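Local coordinates for RTX-adhesin (Marinomonas primoryensis, PDB 5IRB), which helps bind its Antarctic bacterium to ice and diatoms as part of a 1.5-MDa adhesin, of which this chain is a calcium-binding piece of tandem beta-sandwich domains, at residues Ser187-Asp192 with Pro197-Thr202; Gly147-Met152 with Leu158-Val163; Ile114-Ile119 with Lys167-Gly172. All blocks are in the same frame, centred on the assembly; numbering follows the deposited sequence.

All three contacts lie in the middle of three tandem beta-sandwich domains. Contact 3 brackets residues 114 to 172, and contact 2 is nested inside it; contact 1 follows. Contacts 1 and 2 are hairpins of the same mixed sheet, with centres about 10 Å apart. They join through neighbouring strands 149-154 and 183-191, where Ser187 N lies 2.9 Å from Ser151 O. Contact 3 spans the facing three-stranded sheet. Its centre is about 10 Å from that of contact 2 and about 15 Å from that of contact 1. Met152 CE meets Trp169 CZ3 between the sheets. The three contacts thus involve both layers of the middle domain of a long, calcium-binding rod.

Contact 1 of 3, residues Ser187-Asp192 with Pro197-Thr202; sequences SVTGQD and PYAGTT. With CA (calcium ion), chain I.
A beta hairpin of strands 183-191 and 197-208 brings Gly190 under the ring of Tyr198. The two residues form an antiparallel hydrogen-bonded pair, with Tyr198 N to Gly190 O at 2.9 Å. Tyr198 CG sits between its own backbone N and carbonyl carbon (chi1 55°), which swings the ring back over the partner strand. Gly190 CA makes a CH-pi contact, 4.1 Å from the centroid of the Tyr198 ring, and Gly190 C lies above the ring centre. The ring also lies against the next peptide, with Tyr198 CE2 3.3 Å from Gln191 C. This is a cross-strand glycine-aromatic pair, in which the ring packs against bare backbone.

The hairpin also carries a metal beside its turn, at the end of strand 183-191. Gln191 O binds a calcium ion at 2.2 Å, and five waters complete its six oxygen ligands. One of these waters donates to Tyr198 OH, in the plane of the ring. Another accepts from Gln191 N at 2.7 Å. The hydroxyl is bonded to Asp148 as well, so the ring is fixed at its far end.

Further along, Val188 and Gly200 exchange two backbone bonds. Val188 CG1 lies over the glycine, 3.7 Å from Gly200 O. On the other face of the sheet, Ser187 OG comes to 3.1 Å from the methyl Thr201 CG2. There Thr189 CG2 also touches Ala199 CB, but only loosely.

Contact 2 of 3, residues Gly147-Met152 with Leu158-Val163; sequences GDTVSM and LYTTVV
Met152 O receives the N-H of Tyr159 at 2.7 Å, in a nearly straight bond (171° at the hydrogen). The donor lies almost on the line of the carbonyl bond. Leu158 also packs on this oxygen: its methyl CD1 comes to 3.5 Å from Met152 O, and its CA-H makes a CA-H...O contact. The oxygen lies at the edge of the Tyr159 ring, near its plane. The Tyr159 ring then leads away from Met152, and its OH is bonded to Asp177 and Ser174. Contact between the two side chains is made nearer the backbone, with Met152 CG 3.8 Å from Tyr159 CB.

This is the beta hairpin of strands 149-154 and 157-162. Val150 and Thr161 form the next hydrogen-bonded pair. Their side chains lie side by side, with Thr161 CG2 3.9 Å from Val150 CB. The other branch, Thr161 OG1, is anti to its backbone N (chi1 -171°) and is weakly bonded to Ser170 O. Val163 crosses Val150 at about a right angle, and the two CG2 methyls of Val150 and Val163 meet at 3.6 Å. Gly147 N bonds to Val163 O at 2.8 Å. Gly147 has a positive phi, 98°, a backbone shape that suits a residue without a side chain. Gly147 CA packs 3.5 Å from Val162 CG1.

Strand 157-162 is the outermost strand of its five-stranded sheet within the chain, and strand 149-154 is flanked on its other side by strand 183-191. Val150 packs inward on Trp169, while Val163 reaches Val140 of strand 133-142.

Contact 3 of 3, residues Ile114-Ile119 with Lys167-Gly172; sequences IRVNSI and KTWSVG
This is apolar core packing within the three-stranded sheet of the sandwich, where Trp169 meets Ile114 and Val116. Strands 112-116 and 168-174 are the two outer strands of that sheet, and strand 133-142 runs between them. The strand axes come no closer than 9.2 Å, so the two backbones do not pair. They run in broadly the same direction, at 46° to each other, and the indole bridges the gap.

With chi1 at 55°, the indole of Trp169 leans over its own backbone and then reaches across the middle strand. Trp169 is backbone-bonded to Gly138 of that strand.

The benzene end of the indole is met at its edge by Val116. Val116 CG2 lies in the ring plane, 3.8 Å from Trp169 CZ2. The neighbouring carbon Trp169 CH2 is 4.0 Å from the same methyl. Ile114 approaches the pyrrole side instead, with CD1 3.8 Å from Trp169 NE1. Its chain is extended, CG1 being anti to the backbone N (chi1 -177°), and it crosses the indole at about a right angle. Arg115 CB points away from the tryptophan strand, but the carbonyl O of Arg115 stands 3.6 Å from Trp169 CZ2, as a plain packing contact.

In this two-layer beta sandwich, probably immunoglobulin-like, the facing sheet supplies further neighbours. Val186 touches Ile114, Val116 and Trp169 alike, and Val150 also packs on the tryptophan. Thr202 of strand 197-208 meets both Ile114 and Val116. A bound calcium ion lies about 7 Å from the side chain of Val116. Asp123, a ligand of a calcium site, takes a hydrogen bond on OD1 from Ile119 N.

Contact 1 of 3, residues Ser187-Asp192 with Pro197-Thr202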
ATOM      1  N   SER A 187       1.920   5.229  -1.973  1.00 32.52           N
ATOM      2  CA  SER A 187       3.373   5.408  -1.871  1.00 33.40           C
ATOM      3  C   SER A 187       3.862   5.613  -0.465  1.00 32.99           C
ATOM      4  O   SER A 187       3.136   6.144   0.387  1.00 32.21           O
ATOM      5  CB  SER A 187       3.830   6.616  -2.677  1.00 35.81           C
ATOM      6  OG  SER A 187       3.507   6.469  -4.036  1.00 38.95           O
ATOM      7  N   VAL A 188       5.140   5.297  -0.270  1.00 31.20           N
ATOM      8  CA  VAL A 188       5.813   5.557   0.981  1.00 31.08           C
ATOM      9  C   VAL A 188       7.048   6.354   0.600  1.00 32.10           C
ATOM     10  O   VAL A 188       7.775   5.998  -0.321  1.00 32.72           O
ATOM     11  CB  VAL A 188       6.199   4.262   1.774  1.00 31.35           C
ATOM     12  CG1 VAL A 188       7.075   3.296   0.961  1.00 31.51           C
ATOM     13  CG2 VAL A 188       6.913   4.642   3.059  1.00 32.49           C
ATOM     14  N   THR A 189       7.269   7.462   1.290  1.00 33.20           N
ATOM     15  CA  THR A 189       8.446   8.252   1.033  1.00 35.83           C
ATOM     16  C   THR A 189       9.204   8.501   2.335  1.00 35.41           C
ATOM     17  O   THR A 189       8.619   8.504   3.416  1.00 33.90           O
ATOM     18  CB  THR A 189       8.053   9.580   0.380  1.00 38.67           C
ATOM     19  OG1 THR A 189       7.206  10.289   1.291  1.00 42.15           O
ATOM     20  CG2 THR A 189       7.249   9.327  -0.894  1.00 38.58           C
ATOM     21  N   GLY A 190      10.505   8.711   2.224  1.00 35.08           N
ATOM     22  CA  GLY A 190      11.306   9.014   3.388  1.00 35.64           C
ATOM     23  C   GLY A 190      12.754   9.245   3.022  1.00 34.94           C
ATOM     24  O   GLY A 190      13.068   9.471   1.858  1.00 33.74           O
ATOM     25  N   GLN A 191      13.641   9.108   3.996  1.00 35.60           N
ATOM     26  CA  GLN A 191      15.056   9.377   3.764  1.00 38.50           C
ATOM     27  C   GLN A 191      15.934   8.363   4.482  1.00 37.01           C
ATOM     28  O   GLN A 191      15.686   8.057   5.638  1.00 37.97           O
ATOM     29  CB  GLN A 191      15.359  10.779   4.274  1.00 43.20           C
ATOM     30  CG  GLN A 191      16.334  11.576   3.494  1.00 48.24           C
ATOM     31  CD  GLN A 191      16.446  12.979   4.057  1.00 53.19           C
ATOM     32  OE1 GLN A 191      17.322  13.267   4.877  1.00 53.36           O
ATOM     33  NE2 GLN A 191      15.533  13.853   3.642  1.00 56.68           N
ATOM     34  N   ASP A 192      16.967   7.848   3.830  1.00 35.91           N
ATOM     35  CA  ASP A 192      17.781   6.846   4.492  1.00 35.11           C
ATOM     36  C   ASP A 192      18.813   7.504   5.421  1.00 36.46           C
ATOM     37  O   ASP A 192      18.878   8.729   5.490  1.00 37.35           O
ATOM     38  CB  ASP A 192      18.413   5.896   3.452  1.00 35.00           C
ATOM     39  CG  ASP A 192      19.538   6.527   2.615  1.00 35.19           C
ATOM     40  OD1 ASP A 192      20.065   7.634   2.927  1.00 36.23           O
ATOM     41  OD2 ASP A 192      19.885   5.869   1.597  1.00 34.05           O
ATOM     42  N   PRO A 197      16.874  10.489  -0.404  1.00 38.17           N
ATOM     43  CA  PRO A 197      15.427  10.267  -0.359  1.00 37.62           C
ATOM     44  C   PRO A 197      15.119   8.959  -1.040  1.00 36.11           C
ATOM     45  O   PRO A 197      15.875   8.526  -1.906  1.00 37.71           O
ATOM     46  CB  PRO A 197      14.855  11.455  -1.123  1.00 40.18           C
ATOM     47  CG  PRO A 197      15.972  11.932  -1.990  1.00 42.81           C
ATOM     48  CD  PRO A 197      17.249  11.618  -1.269  1.00 41.00           C
ATOM     49  N   TYR A 198      14.025   8.321  -0.649  1.00 35.05           N
ATOM     50  CA  TYR A 198      13.572   7.134  -1.347  1.00 33.81           C
ATOM     51  C   TYR A 198      12.065   7.157  -1.435  1.00 34.24           C
ATOM     52  O   TYR A 198      11.389   7.907  -0.722  1.00 34.78           O
ATOM     53  CB  TYR A 198      14.046   5.867  -0.645  1.00 32.23           C
ATOM     54  CG  TYR A 198      13.655   5.768   0.820  1.00 31.30           C
ATOM     55  CD1 TYR A 198      12.315   5.578   1.217  1.00 29.85           C
ATOM     56  CD2 TYR A 198      14.627   5.860   1.809  1.00 30.56           C
ATOM     57  CE1 TYR A 198      11.977   5.488   2.576  1.00 29.35           C
ATOM     58  CE2 TYR A 198      14.303   5.770   3.147  1.00 30.24           C
ATOM     59  CZ  TYR A 198      12.988   5.582   3.536  1.00 29.46           C
ATOM     60  OH  TYR A 198      12.716   5.503   4.894  1.00 29.27           O
ATOM     61  N   ALA A 199      11.538   6.327  -2.321  1.00 34.74           N
ATOM     62  CA  ALA A 199      10.114   6.226  -2.523  1.00 33.91           C
ATOM     63  C   ALA A 199       9.819   4.792  -2.937  1.00 35.03           C
ATOM     64  O   ALA A 199      10.572   4.203  -3.707  1.00 36.53           O
ATOM     65  CB  ALA A 199       9.648   7.217  -3.574  1.00 35.58           C
ATOM     66  N   GLY A 200       8.783   4.203  -2.354  1.00 33.46           N
ATOM     67  CA  GLY A 200       8.261   2.935  -2.835  1.00 34.39           C
ATOM     68  C   GLY A 200       6.794   3.118  -3.168  1.00 33.41           C
ATOM     69  O   GLY A 200       6.120   3.938  -2.551  1.00 31.82           O
ATOM     70  N   THR A 201       6.303   2.382  -4.154  1.00 35.10           N
ATOM     71  CA  THR A 201       4.896   2.477  -4.545  1.00 36.28           C
ATOM     72  C   THR A 201       4.336   1.107  -4.894  1.00 36.74           C
ATOM     73  O   THR A 201       5.089   0.184  -5.242  1.00 36.61           O
ATOM     74  CB  THR A 201       4.683   3.354  -5.787  1.00 39.62           C
ATOM     75  OG1 THR A 201       5.139   2.624  -6.937  1.00 43.89           O
ATOM     76  CG2 THR A 201       5.427   4.684  -5.694  1.00 40.66           C
ATOM     77  N   THR A 202       3.015   1.007  -4.873  1.00 35.77           N
ATOM     78  CA  THR A 202       2.316  -0.214  -5.250  1.00 35.43           C
ATOM     79  C   THR A 202       0.955   0.208  -5.701  1.00 36.25           C
ATOM     80  O   THR A 202       0.485   1.308  -5.368  1.00 34.69           O
ATOM     81  CB  THR A 202       2.150  -1.228  -4.089  1.00 33.86           C
ATOM     82  OG1 THR A 202       1.738  -2.492  -4.610  1.00 35.03           O
ATOM     83  CG2 THR A 202       1.119  -0.757  -3.085  1.00 32.68           C
TER
HETATM   84 CA    CA I 607      14.873   8.041   7.696  0.50 57.54          CA
HETATM   85  O   HOH W   1      12.842   8.529   6.464  1.00 30.91           O
HETATM   86  O   HOH W   2      14.524   5.761   7.034  1.00 47.61           O
HETATM   87  O   HOH W   3      17.050   6.831   8.530  1.00 45.04           O
HETATM   88  O   HOH W   4      14.893  10.499   8.023  1.00 53.65           O
HETATM   89  O   HOH W   5      13.742   7.293   9.406  1.00 47.30           O

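Contact 2 of 3, residues Gly147-Met152 with Leu158-Val163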
ATOM      1  N   GLY A 147       7.552   6.172  10.860  1.00 31.57           N
ATOM      2  CA  GLY A 147       7.593   7.615  10.813  1.00 32.69           C
ATOM      3  C   GLY A 147       7.527   8.126   9.391  1.00 31.55           C
ATOM      4  O   GLY A 147       7.270   9.304   9.180  1.00 32.50           O
ATOM      5  N   ASP A 148       7.693   7.244   8.417  1.00 29.78           N
ATOM      6  CA  ASP A 148       7.600   7.654   7.011  1.00 29.85           C
ATOM      7  C   ASP A 148       6.177   8.026   6.616  1.00 30.45           C
ATOM      8  O   ASP A 148       5.211   7.546   7.218  1.00 30.01           O
ATOM      9  CB  ASP A 148       8.100   6.541   6.073  1.00 28.77           C
ATOM     10  CG  ASP A 148       9.632   6.390   6.081  1.00 29.04           C
ATOM     11  OD1 ASP A 148      10.313   7.296   6.605  1.00 29.26           O
ATOM     12  OD2 ASP A 148      10.140   5.372   5.545  1.00 28.02           O
ATOM     13  N   THR A 149       6.060   8.869   5.590  1.00 31.61           N
ATOM     14  CA  THR A 149       4.769   9.291   5.078  1.00 32.98           C
ATOM     15  C   THR A 149       4.203   8.280   4.085  1.00 33.36           C
ATOM     16  O   THR A 149       4.897   7.824   3.175  1.00 33.06           O
ATOM     17  CB  THR A 149       4.868  10.671   4.418  1.00 35.17           C
ATOM     18  OG1 THR A 149       5.311  11.611   5.396  1.00 36.88           O
ATOM     19  CG2 THR A 149       3.521  11.138   3.913  1.00 36.02           C
ATOM     20  N   VAL A 150       2.937   7.916   4.294  1.00 33.15           N
ATOM     21  CA  VAL A 150       2.186   7.077   3.362  1.00 32.61           C
ATOM     22  C   VAL A 150       1.076   7.908   2.742  1.00 33.76           C
ATOM     23  O   VAL A 150       0.315   8.554   3.459  1.00 34.86           O
ATOM     24  CB  VAL A 150       1.607   5.841   4.066  1.00 32.24           C
ATOM     25  CG1 VAL A 150       0.629   5.064   3.140  1.00 31.14           C
ATOM     26  CG2 VAL A 150       2.741   4.940   4.525  1.00 32.15           C
ATOM     27  N   SER A 151       1.018   7.947   1.416  1.00 34.25           N
ATOM     28  CA  SER A 151      -0.009   8.738   0.762  1.00 35.96           C
ATOM     29  C   SER A 151      -0.685   8.009  -0.407  1.00 35.80           C
ATOM     30  O   SER A 151      -0.152   7.049  -0.976  1.00 34.78           O
ATOM     31  CB  SER A 151       0.566  10.070   0.295  1.00 38.59           C
ATOM     32  OG  SER A 151       1.577   9.884  -0.660  1.00 39.79           O
ATOM     33  N   MET A 152      -1.885   8.467  -0.742  1.00 36.10           N
ATOM     34  CA  MET A 152      -2.678   7.875  -1.808  1.00 36.23           C
ATOM     35  C   MET A 152      -3.715   8.899  -2.203  1.00 37.88           C
ATOM     36  O   MET A 152      -4.171   9.667  -1.356  1.00 37.79           O
ATOM     37  CB  MET A 152      -3.328   6.583  -1.346  1.00 35.48           C
ATOM     38  CG  MET A 152      -4.273   6.779  -0.176  1.00 36.20           C
ATOM     39  SD  MET A 152      -4.522   5.247   0.711  1.00 35.64           S
ATOM     40  CE  MET A 152      -3.070   5.311   1.767  1.00 36.25           C
ATOM     41  N   LEU A 158      -6.731  13.246  -1.617  1.00 42.59           N
ATOM     42  CA  LEU A 158      -5.476  12.842  -1.020  1.00 40.82           C
ATOM     43  C   LEU A 158      -5.689  12.334   0.386  1.00 39.06           C
ATOM     44  O   LEU A 158      -6.233  13.044   1.220  1.00 40.38           O
ATOM     45  CB  LEU A 158      -4.499  14.020  -1.002  1.00 42.84           C
ATOM     46  CG  LEU A 158      -3.123  13.737  -0.394  1.00 41.63           C
ATOM     47  CD1 LEU A 158      -2.381  12.660  -1.155  1.00 39.79           C
ATOM     48  CD2 LEU A 158      -2.322  15.041  -0.343  1.00 43.76           C
ATOM     49  N   TYR A 159      -5.266  11.109   0.651  1.00 36.54           N
ATOM     50  CA  TYR A 159      -5.259  10.599   2.014  1.00 35.45           C
ATOM     51  C   TYR A 159      -3.818  10.382   2.452  1.00 35.06           C
ATOM     52  O   TYR A 159      -3.035   9.809   1.704  1.00 34.35           O
ATOM     53  CB  TYR A 159      -6.047   9.292   2.131  1.00 33.95           C
ATOM     54  CG  TYR A 159      -7.541   9.411   1.864  1.00 34.81           C
ATOM     55  CD1 TYR A 159      -8.060   9.362   0.565  1.00 35.45           C
ATOM     56  CD2 TYR A 159      -8.437   9.564   2.926  1.00 35.62           C
ATOM     57  CE1 TYR A 159      -9.455   9.441   0.339  1.00 36.39           C
ATOM     58  CE2 TYR A 159      -9.814   9.652   2.706  1.00 36.46           C
ATOM     59  CZ  TYR A 159     -10.307   9.584   1.419  1.00 36.82           C
ATOM     60  OH  TYR A 159     -11.659   9.684   1.244  1.00 38.16           O
ATOM     61  N   THR A 160      -3.495  10.799   3.676  1.00 35.65           N
ATOM     62  CA  THR A 160      -2.146  10.661   4.211  1.00 36.43           C
ATOM     63  C   THR A 160      -2.147   9.965   5.555  1.00 35.14           C
ATOM     64  O   THR A 160      -3.032  10.205   6.371  1.00 36.96           O
ATOM     65  CB  THR A 160      -1.520  12.078   4.377  1.00 39.28           C
ATOM     66  OG1 THR A 160      -1.257  12.621   3.084  1.00 41.46           O
ATOM     67  CG2 THR A 160      -0.248  12.060   5.196  1.00 40.08           C
ATOM     68  N   THR A 161      -1.108   9.187   5.830  1.00 32.98           N
ATOM     69  CA  THR A 161      -0.867   8.700   7.185  1.00 32.37           C
ATOM     70  C   THR A 161       0.639   8.459   7.393  1.00 32.22           C
ATOM     71  O   THR A 161       1.471   8.884   6.576  1.00 31.67           O
ATOM     72  CB  THR A 161      -1.709   7.421   7.489  1.00 31.41           C
ATOM     73  OG1 THR A 161      -1.612   7.094   8.882  1.00 31.41           O
ATOM     74  CG2 THR A 161      -1.256   6.240   6.685  1.00 30.48           C
ATOM     75  N   VAL A 162       0.991   7.841   8.513  1.00 32.77           N
ATOM     76  CA  VAL A 162       2.388   7.637   8.849  1.00 33.80           C
ATOM     77  C   VAL A 162       2.659   6.183   9.223  1.00 32.56           C
ATOM     78  O   VAL A 162       1.804   5.511   9.803  1.00 32.91           O
ATOM     79  CB  VAL A 162       2.811   8.578  10.002  1.00 36.98           C
ATOM     80  CG1 VAL A 162       4.200   8.240  10.515  1.00 37.34           C
ATOM     81  CG2 VAL A 162       2.792  10.029   9.525  1.00 39.60           C
ATOM     82  N   VAL A 163       3.845   5.690   8.874  1.00 31.21           N
ATOM     83  CA  VAL A 163       4.220   4.342   9.227  1.00 30.27           C
ATOM     84  C   VAL A 163       4.383   4.208  10.748  1.00 31.41           C
ATOM     85  O   VAL A 163       5.136   4.957  11.372  1.00 32.02           O
ATOM     86  CB  VAL A 163       5.506   3.956   8.481  1.00 29.76           C
ATOM     87  CG1 VAL A 163       5.983   2.575   8.891  1.00 30.35           C
ATOM     88  CG2 VAL A 163       5.316   4.116   6.954  1.00 28.70           C
TER

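Contact 3 of 3, residues Ile114-Ile119 with Lys167-Gly172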
ATOM      1  N   ILE A 114       6.208  -1.258  -0.371  1.00 26.63           N
ATOM      2  CA  ILE A 114       4.912  -1.034   0.292  1.00 26.97           C
ATOM      3  C   ILE A 114       3.923  -2.056  -0.271  1.00 28.05           C
ATOM      4  O   ILE A 114       3.968  -2.390  -1.453  1.00 28.33           O
ATOM      5  CB  ILE A 114       4.409   0.421   0.106  1.00 26.53           C
ATOM      6  CG1 ILE A 114       3.088   0.662   0.853  1.00 27.74           C
ATOM      7  CG2 ILE A 114       4.316   0.773  -1.367  1.00 26.77           C
ATOM      8  CD1 ILE A 114       2.745   2.136   1.038  1.00 29.00           C
ATOM      9  N   ARG A 115       3.111  -2.630   0.610  1.00 29.89           N
ATOM     10  CA  ARG A 115       1.969  -3.422   0.154  1.00 31.73           C
ATOM     11  C   ARG A 115       0.674  -2.869   0.780  1.00 31.07           C
ATOM     12  O   ARG A 115       0.688  -2.255   1.859  1.00 29.93           O
ATOM     13  CB  ARG A 115       2.153  -4.908   0.499  1.00 35.86           C
ATOM     14  CG  ARG A 115       2.136  -5.200   1.992  1.00 39.18           C
ATOM     15  CD  ARG A 115       2.540  -6.630   2.326  1.00 46.09           C
ATOM     16  NE  ARG A 115       2.009  -7.056   3.626  1.00 52.49           N
ATOM     17  CZ  ARG A 115       2.747  -7.440   4.673  1.00 60.22           C
ATOM     18  NH1 ARG A 115       2.145  -7.810   5.801  1.00 65.53           N
ATOM     19  NH2 ARG A 115       4.075  -7.466   4.600  1.00 62.37           N
ATOM     20  N   VAL A 116      -0.436  -3.102   0.087  1.00 31.91           N
ATOM     21  CA  VAL A 116      -1.766  -2.711   0.536  1.00 32.57           C
ATOM     22  C   VAL A 116      -2.655  -3.951   0.655  1.00 35.08           C
ATOM     23  O   VAL A 116      -2.738  -4.757  -0.276  1.00 35.43           O
ATOM     24  CB  VAL A 116      -2.413  -1.698  -0.417  1.00 32.61           C
ATOM     25  CG1 VAL A 116      -3.805  -1.290   0.084  1.00 33.35           C
ATOM     26  CG2 VAL A 116      -1.525  -0.473  -0.555  1.00 31.49           C
ATOM     27  N   ASN A 117      -3.255  -4.106   1.834  1.00 27.97           N
ATOM     28  CA  ASN A 117      -4.168  -5.195   2.134  1.00 30.12           C
ATOM     29  C   ASN A 117      -5.465  -5.098   1.316  1.00 29.65           C
ATOM     30  O   ASN A 117      -5.721  -4.095   0.648  1.00 28.27           O
ATOM     31  CB  ASN A 117      -4.509  -5.197   3.635  1.00 30.47           C
ATOM     32  CG  ASN A 117      -3.283  -5.381   4.521  1.00 31.49           C
ATOM     33  OD1 ASN A 117      -2.432  -6.230   4.264  1.00 32.47           O
ATOM     34  ND2 ASN A 117      -3.197  -4.581   5.576  1.00 30.93           N
ATOM     35  N   SER A 118      -6.311  -6.108   1.421  1.00 31.51           N
ATOM     36  CA  SER A 118      -7.592  -6.041   0.719  1.00 31.93           C
ATOM     37  C   SER A 118      -8.466  -4.877   1.227  1.00 30.88           C
ATOM     38  O   SER A 118      -8.379  -4.458   2.394  1.00 28.96           O
ATOM     39  CB  SER A 118      -8.308  -7.397   0.838  1.00 34.00           C
ATOM     40  OG  SER A 118      -8.763  -7.602   2.165  1.00 35.81           O
ATOM     41  N   ILE A 119      -9.220  -4.291   0.289  1.00 31.76           N
ATOM     42  CA  ILE A 119     -10.234  -3.254   0.547  1.00 30.58           C
ATOM     43  C   ILE A 119     -11.513  -3.883   1.120  1.00 31.57           C
ATOM     44  O   ILE A 119     -12.316  -4.423   0.380  1.00 32.01           O
ATOM     45  CB  ILE A 119     -10.548  -2.449  -0.737  1.00 30.47           C
ATOM     46  CG1 ILE A 119      -9.257  -1.894  -1.367  1.00 30.35           C
ATOM     47  CG2 ILE A 119     -11.532  -1.307  -0.450  1.00 31.05           C
ATOM     48  CD1 ILE A 119      -8.349  -1.058  -0.423  1.00 29.54           C
ATOM     49  N   LYS A 167       5.914  -0.892  11.434  1.00 31.06           N
ATOM     50  CA  LYS A 167       5.950  -0.756   9.970  1.00 30.65           C
ATOM     51  C   LYS A 167       4.614  -1.026   9.264  1.00 29.80           C
ATOM     52  O   LYS A 167       4.542  -0.996   8.038  1.00 28.36           O
ATOM     53  CB  LYS A 167       7.045  -1.630   9.340  1.00 31.94           C
ATOM     54  CG  LYS A 167       8.494  -1.266   9.786  1.00 33.19           C
ATOM     55  CD  LYS A 167       9.447  -1.606   8.642  1.00 34.90           C
ATOM     56  CE  LYS A 167      10.864  -1.200   8.915  1.00 37.43           C
ATOM     57  NZ  LYS A 167      11.732  -1.647   7.794  1.00 38.74           N
ATOM     58  N   THR A 168       3.550  -1.250  10.026  1.00 30.30           N
ATOM     59  CA  THR A 168       2.224  -1.199   9.433  1.00 29.99           C
ATOM     60  C   THR A 168       1.735   0.241   9.365  1.00 29.96           C
ATOM     61  O   THR A 168       2.389   1.164   9.882  1.00 30.60           O
ATOM     62  CB  THR A 168       1.203  -2.041  10.212  1.00 30.69           C
ATOM     63  OG1 THR A 168       1.010  -1.472  11.509  1.00 30.62           O
ATOM     64  CG2 THR A 168       1.694  -3.489  10.335  1.00 31.17           C
ATOM     65  N   TRP A 169       0.634   0.434   8.642  1.00 28.74           N
ATOM     66  CA  TRP A 169       0.020   1.741   8.506  1.00 28.91           C
ATOM     67  C   TRP A 169      -1.454   1.513   8.211  1.00 28.95           C
ATOM     68  O   TRP A 169      -1.804   0.492   7.639  1.00 28.53           O
ATOM     69  CB  TRP A 169       0.672   2.578   7.402  1.00 28.30           C
ATOM     70  CG  TRP A 169       0.706   1.936   6.061  1.00 27.71           C
ATOM     71  CD1 TRP A 169       1.735   1.199   5.513  1.00 27.75           C
ATOM     72  CD2 TRP A 169      -0.342   1.927   5.099  1.00 28.23           C
ATOM     73  NE1 TRP A 169       1.392   0.755   4.255  1.00 27.63           N
ATOM     74  CE2 TRP A 169       0.094   1.180   3.977  1.00 27.95           C
ATOM     75  CE3 TRP A 169      -1.639   2.478   5.064  1.00 28.84           C
ATOM     76  CZ2 TRP A 169      -0.693   0.966   2.842  1.00 28.07           C
ATOM     77  CZ3 TRP A 169      -2.434   2.268   3.932  1.00 28.29           C
ATOM     78  CH2 TRP A 169      -1.959   1.526   2.842  1.00 28.52           C
ATOM     79  N   SER A 170      -2.311   2.454   8.579  1.00 29.39           N
ATOM     80  CA  SER A 170      -3.691   2.386   8.115  1.00 29.83           C
ATOM     81  C   SER A 170      -4.282   3.768   8.111  1.00 29.84           C
ATOM     82  O   SER A 170      -3.835   4.646   8.845  1.00 30.10           O
ATOM     83  CB  SER A 170      -4.533   1.462   8.998  1.00 31.35           C
ATOM     84  OG  SER A 170      -4.632   1.990  10.308  1.00 33.67           O
ATOM     85  N   VAL A 171      -5.301   3.958   7.285  1.00 29.15           N
ATOM     86  CA  VAL A 171      -5.971   5.245   7.224  1.00 29.82           C
ATOM     87  C   VAL A 171      -7.433   5.036   6.793  1.00 30.34           C
ATOM     88  O   VAL A 171      -7.735   4.173   5.952  1.00 28.92           O
ATOM     89  CB  VAL A 171      -5.231   6.207   6.266  1.00 29.60           C
ATOM     90  CG1 VAL A 171      -5.240   5.691   4.850  1.00 28.73           C
ATOM     91  CG2 VAL A 171      -5.817   7.601   6.336  1.00 31.19           C
ATOM     92  N   GLY A 172      -8.329   5.792   7.412  1.00 31.62           N
ATOM     93  CA  GLY A 172      -9.747   5.733   7.100  1.00 32.91           C
ATOM     94  C   GLY A 172     -10.040   6.462   5.804  1.00 33.56           C
ATOM     95  O   GLY A 172      -9.649   7.610   5.625  1.00 34.59           O
TER